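Local structure of regulator of chromosome condensation (Saccharomyces cerevisiae, 3OF7) at residues His388-Ala393 with Ile435-Gly440; Ser317-Glu322 with Lys380-Gly385. The protein acts as the guanine nucleotide exchange factor for the Ran-type GTPases Gsp1 and Gsp2, binds chromatin, and controls RNA metabolism and nuclear transport. All blocks are in the same frame, centred on the assembly; numbering follows the deposited sequence.

Interaction 1. Residues His388-Ala393 with Ile435-Gly440; sequences HSVAVA and ILVGCG
Two neighbouring blades of the seven-bladed RCC1 beta-propeller are packed face to face where His388, Val390 and Val392 meet Val437 and Cys439. Strand 388-393 is the second of its blade and strand 435-439 the innermost of the next; the segments run antiparallel with their axes 7.2 Å apart at the closest, so side chains and not backbone bonds fill the space between them. The one hydrogen bond across the gap lies at its end: His388 NE2 donates to Gly440 O at 3.2 Å, a rather bent bond (143° at the hydrogen), with the oxygen lying near the ring edge but 22° out of the ring plane. This reach depends on the first torsion of His388 (chi1 67°), which places CG astride the N and C of its own residue. The same ring rests against Cys439, its CE1 lying 3.5 Å from Cys439 CB, and the sulfur approaches obliquely, 4.4 Å from the ring centroid. Were His388 replaced by an alanine, Gly440 O would probably lose this donor and a gap would open beside Cys439. Cys439 SG also meets Val390 CG2 at 3.7 Å, roughly at right angles to its approach to the imidazole. Val390 turns its second methyl, CG1, to Val437, where the two side chains cross at a slant. Val437 CG1 also touches Val392 CG2, 3.6 Å away, the two side chains lying alongside with their ends pointing opposite ways. Ser444 of strand 443-450 touches His388, Val390 and Cys439, while strand 388-393 is itself hydrogen-bonded between strands 379-384 and 398-402 of its own blade.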
loop_
_atom_site.group_PDB
_atom_site.type_symbol
_atom_site.label_atom_id
_atom_site.label_comp_id
_atom_site.label_asym_id
_atom_site.label_seq_id
_atom_site.Cartn_x
_atom_site.Cartn_y
_atom_site.Cartn_z
ATOM N N HIS A 388 -3.731 7.902 7.090
ATOM C CA HIS A 388 -3.567 7.081 8.287
ATOM C C HIS A 388 -2.545 5.990 8.004
ATOM O O HIS A 388 -2.146 5.773 6.854
ATOM C CB HIS A 388 -4.910 6.486 8.737
ATOM C CG HIS A 388 -5.471 5.473 7.787
ATOM N ND1 HIS A 388 -5.428 4.117 8.033
ATOM C CD2 HIS A 388 -6.066 5.618 6.581
ATOM C CE1 HIS A 388 -5.994 3.471 7.029
ATOM N NE2 HIS A 388 -6.382 4.357 6.131
ATOM N N SER A 389 -2.103 5.323 9.061
ATOM C CA SER A 389 -1.136 4.255 8.934
ATOM C C SER A 389 -1.439 3.173 9.956
ATOM O O SER A 389 -2.116 3.418 10.957
ATOM C CB SER A 389 0.285 4.770 9.149
ATOM O OG SER A 389 0.540 5.946 8.389
ATOM N N VAL A 390 -0.928 1.980 9.680
ATOM C CA VAL A 390 -0.997 0.855 10.595
ATOM C C VAL A 390 0.352 0.147 10.531
ATOM O O VAL A 390 0.839 -0.176 9.443
ATOM C CB VAL A 390 -2.134 -0.140 10.224
ATOM C CG1 VAL A 390 -2.190 -1.316 11.215
ATOM C CG2 VAL A 390 -3.487 0.564 10.156
ATOM N N ALA A 391 0.963 -0.063 11.694
ATOM C CA ALA A 391 2.214 -0.820 11.790
ATOM C C ALA A 391 2.034 -2.041 12.692
ATOM O O ALA A 391 1.197 -2.036 13.599
ATOM C CB ALA A 391 3.339 0.071 12.310
ATOM N N VAL A 392 2.818 -3.086 12.440
ATOM C CA VAL A 392 2.717 -4.314 13.235
ATOM C C VAL A 392 3.983 -4.493 14.050
ATOM O O VAL A 392 5.081 -4.576 13.490
ATOM C CB VAL A 392 2.487 -5.557 12.354
ATOM C CG1 VAL A 392 2.318 -6.806 13.233
ATOM C CG2 VAL A 392 1.264 -5.364 11.488
ATOM N N ALA A 393 3.828 -4.531 15.371
ATOM C CA ALA A 393 4.960 -4.738 16.267
ATOM C C ALA A 393 5.534 -6.131 16.072
ATOM O O ALA A 393 4.862 -7.014 15.558
ATOM C CB ALA A 393 4.539 -4.535 17.733
ATOM N N ILE A 435 -0.269 -10.621 10.887
ATOM C CA ILE A 435 0.800 -10.985 9.945
ATOM C C ILE A 435 0.919 -9.957 8.811
ATOM O O ILE A 435 2.034 -9.533 8.460
ATOM C CB ILE A 435 0.576 -12.415 9.359
ATOM C CG1 ILE A 435 0.363 -13.463 10.465
ATOM C CG2 ILE A 435 1.735 -12.844 8.433
ATOM C CD1 ILE A 435 1.524 -13.603 11.423
ATOM N N LEU A 436 -0.221 -9.558 8.249
ATOM C CA LEU A 436 -0.245 -8.624 7.120
ATOM C C LEU A 436 -1.186 -7.463 7.409
ATOM O O LEU A 436 -2.203 -7.642 8.071
ATOM C CB LEU A 436 -0.687 -9.339 5.836
ATOM C CG LEU A 436 0.154 -10.507 5.298
ATOM C CD1 LEU A 436 -0.569 -11.173 4.114
ATOM C CD2 LEU A 436 1.564 -10.087 4.885
ATOM N N VAL A 437 -0.834 -6.272 6.931
ATOM C CA VAL A 437 -1.714 -5.111 7.028
ATOM C C VAL A 437 -1.694 -4.335 5.722
ATOM O O VAL A 437 -0.696 -4.362 5.009
ATOM C CB VAL A 437 -1.317 -4.144 8.172
ATOM C CG1 VAL A 437 -1.656 -4.750 9.530
ATOM C CG2 VAL A 437 0.159 -3.754 8.089
ATOM N N GLY A 438 -2.795 -3.651 5.428
ATOM C CA GLY A 438 -2.908 -2.806 4.232
ATOM C C GLY A 438 -3.923 -1.720 4.517
ATOM O O GLY A 438 -4.782 -1.887 5.386
ATOM N N CYS A 439 -3.823 -0.604 3.806
ATOM C CA CYS A 439 -4.694 0.546 4.074
ATOM C C CYS A 439 -5.110 1.196 2.772
ATOM O O CYS A 439 -4.339 1.208 1.808
ATOM C CB CYS A 439 -3.962 1.595 4.919
ATOM S SG CYS A 439 -3.318 1.024 6.501
ATOM N N GLY A 440 -6.331 1.720 2.755
ATOM C CA GLY A 440 -6.871 2.425 1.593
ATOM C C GLY A 440 -7.200 3.856 1.943
ATOM O O GLY A 440 -6.649 4.419 2.907
#

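Interaction 2. Residues Ser317-Glu322 with Lys380-Gly385; sequences SIAAGE and KSVAAG
Ser317 OG and Val382 N share a water molecule that spans the space between the two strands. The water lies 2.8 Å from Ser317 OG and accepts a hydrogen bond from Val382 N at 3.0 Å, so the amide of an edge strand finds its partner in solvent and not in the facing backbone. With chi1 of Ser317 at 61°, OG is tucked over its own main chain and turned toward the water. A second water donates to Ile318 O at 3.0 Å and, weakly, to Val382 O, so both polar backbone atoms of Val382 face a water. Strands 317-320 and 381-384 are the innermost strands of consecutive propeller blades, beside the central channel, and they run nearly parallel (20°) without a direct hydrogen bond between them. Their axes come within 5.2 Å, a closeness consistent with the alanines and glycines where they meet. Ala319 CB lies over the opposing backbone, 3.7 Å from Ala383 CA, and is flanked by Val382 CG1 and, slightly farther off, Ala384 CB. The methyl of Ala384 in turn presses on the peptide link of Ala320 to Gly321, with CB 3.6 Å from Ala320 C. Beyond the strand ends, Gly321 CA makes a CA-H...O contact of 3.1 Å with Gly385 O. A beta carbon on Gly321 would clash with that oxygen, so the missing side chain allows the two turns to close up. Glu322 extends past the contact, where OE1 is hydrogen-bonded to His387. Leu326 and His324 of strand 324-329 touch Val382 and Ala384, while Val437 and Cys439 of strand 432-439 lie against Ala383.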
loop_
_atom_site.group_PDB
_atom_site.type_symbol
_atom_site.label_atom_id
_atom_site.label_comp_id
_atom_site.label_asym_id
_atom_site.label_seq_id
_atom_site.Cartn_x
_atom_site.Cartn_y
_atom_site.Cartn_z
ATOM N N SER A 317 11.440 -2.042 4.487
ATOM C CA SER A 317 10.277 -1.755 3.655
ATOM C C SER A 317 9.833 -0.315 3.834
ATOM O O SER A 317 10.255 0.375 4.765
ATOM C CB SER A 317 9.119 -2.702 3.994
ATOM O OG SER A 317 8.721 -2.541 5.342
ATOM N N ILE A 318 8.977 0.127 2.924
ATOM C CA ILE A 318 8.467 1.483 2.946
ATOM C C ILE A 318 6.964 1.432 2.685
ATOM O O ILE A 318 6.501 0.624 1.892
ATOM C CB ILE A 318 9.150 2.345 1.853
ATOM C CG1 ILE A 318 10.667 2.417 2.075
ATOM C CG2 ILE A 318 8.547 3.754 1.813
ATOM C CD1 ILE A 318 11.421 2.826 0.833
ATOM N N ALA A 319 6.206 2.277 3.376
ATOM C CA ALA A 319 4.807 2.479 3.053
ATOM C C ALA A 319 4.584 3.971 2.959
ATOM O O ALA A 319 5.187 4.733 3.717
ATOM C CB ALA A 319 3.912 1.871 4.131
ATOM N N ALA A 320 3.718 4.402 2.050
ATOM C CA ALA A 320 3.450 5.838 1.918
ATOM C C ALA A 320 2.011 6.127 1.515
ATOM O O ALA A 320 1.405 5.360 0.769
ATOM C CB ALA A 320 4.445 6.489 0.927
ATOM N N GLY A 321 1.473 7.237 2.015
ATOM C CA GLY A 321 0.115 7.657 1.693
ATOM C C GLY A 321 0.073 8.811 0.717
ATOM O O GLY A 321 0.921 8.904 -0.165
ATOM N N GLU A 322 -0.915 9.692 0.861
ATOM C CA GLU A 322 -0.989 10.869 -0.006
ATOM C C GLU A 322 0.158 11.856 0.261
ATOM O O GLU A 322 0.831 12.318 -0.674
ATOM C CB GLU A 322 -2.351 11.570 0.093
ATOM C CG GLU A 322 -2.510 12.652 -0.977
ATOM C CD GLU A 322 -3.878 13.291 -1.025
ATOM O OE1 GLU A 322 -4.646 13.212 -0.042
ATOM O OE2 GLU A 322 -4.166 13.909 -2.063
ATOM N N LYS A 380 7.686 -4.776 12.548
ATOM C CA LYS A 380 8.118 -5.714 11.519
ATOM C C LYS A 380 7.496 -5.455 10.136
ATOM O O LYS A 380 8.041 -5.888 9.129
ATOM C CB LYS A 380 7.936 -7.173 11.975
ATOM C CG LYS A 380 6.506 -7.581 12.315
ATOM C CD LYS A 380 6.445 -9.072 12.642
ATOM C CE LYS A 380 5.022 -9.542 12.866
ATOM N NZ LYS A 380 4.924 -11.055 12.885
ATOM N N SER A 381 6.358 -4.758 10.095
ATOM C CA SER A 381 5.757 -4.318 8.828
ATOM C C SER A 381 4.938 -3.051 9.044
ATOM O O SER A 381 4.562 -2.730 10.169
ATOM C CB SER A 381 4.879 -5.413 8.194
ATOM O OG SER A 381 3.686 -5.628 8.944
ATOM N N VAL A 382 4.669 -2.335 7.960
ATOM C CA VAL A 382 3.951 -1.066 8.030
ATOM C C VAL A 382 3.096 -0.904 6.770
ATOM O O VAL A 382 3.451 -1.405 5.706
ATOM C CB VAL A 382 4.950 0.117 8.234
ATOM C CG1 VAL A 382 5.932 0.246 7.059
ATOM C CG2 VAL A 382 4.233 1.437 8.503
ATOM N N ALA A 383 1.959 -0.219 6.911
ATOM C CA ALA A 383 1.106 0.110 5.783
ATOM C C ALA A 383 0.571 1.519 5.984
ATOM O O ALA A 383 0.448 1.986 7.113
ATOM C CB ALA A 383 -0.035 -0.874 5.674
ATOM N N ALA A 384 0.245 2.182 4.883
ATOM C CA ALA A 384 -0.251 3.555 4.923
ATOM C C ALA A 384 -1.390 3.708 3.943
ATOM O O ALA A 384 -1.312 3.198 2.813
ATOM C CB ALA A 384 0.870 4.528 4.585
ATOM N N GLY A 385 -2.446 4.389 4.383
ATOM C CA GLY A 385 -3.553 4.781 3.508
ATOM C C GLY A 385 -3.410 6.273 3.252
ATOM O O GLY A 385 -2.335 6.821 3.463
HETATM O O HOH W 1 6.044 -3.255 5.489
HETATM O O HOH W 2 5.400 -1.868 3.070
#

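The two contacts join three successive blades of the propeller: interaction 2 links the blade of 317-322 to that of 380-385, and interaction 1 carries the packing on to 435-440. Their centres are 7 Å apart. Strands 379-384 and 388-393 are antiparallel neighbours in one sheet, where Ala383 N lies 2.8 Å from Val390 O and Lys380 N lies 2.8 Å from Val392 O, both probable hydrogen bonds. The middle blade therefore offers its innermost strand to interaction 2 and its second strand to interaction 1. Through Ala383, which Val437 and Cys439 touch, segment 435-440 also reaches the innermost strand, and Cys439 CB packs 3.2 Å from Gly385 N at the turn of the hairpin.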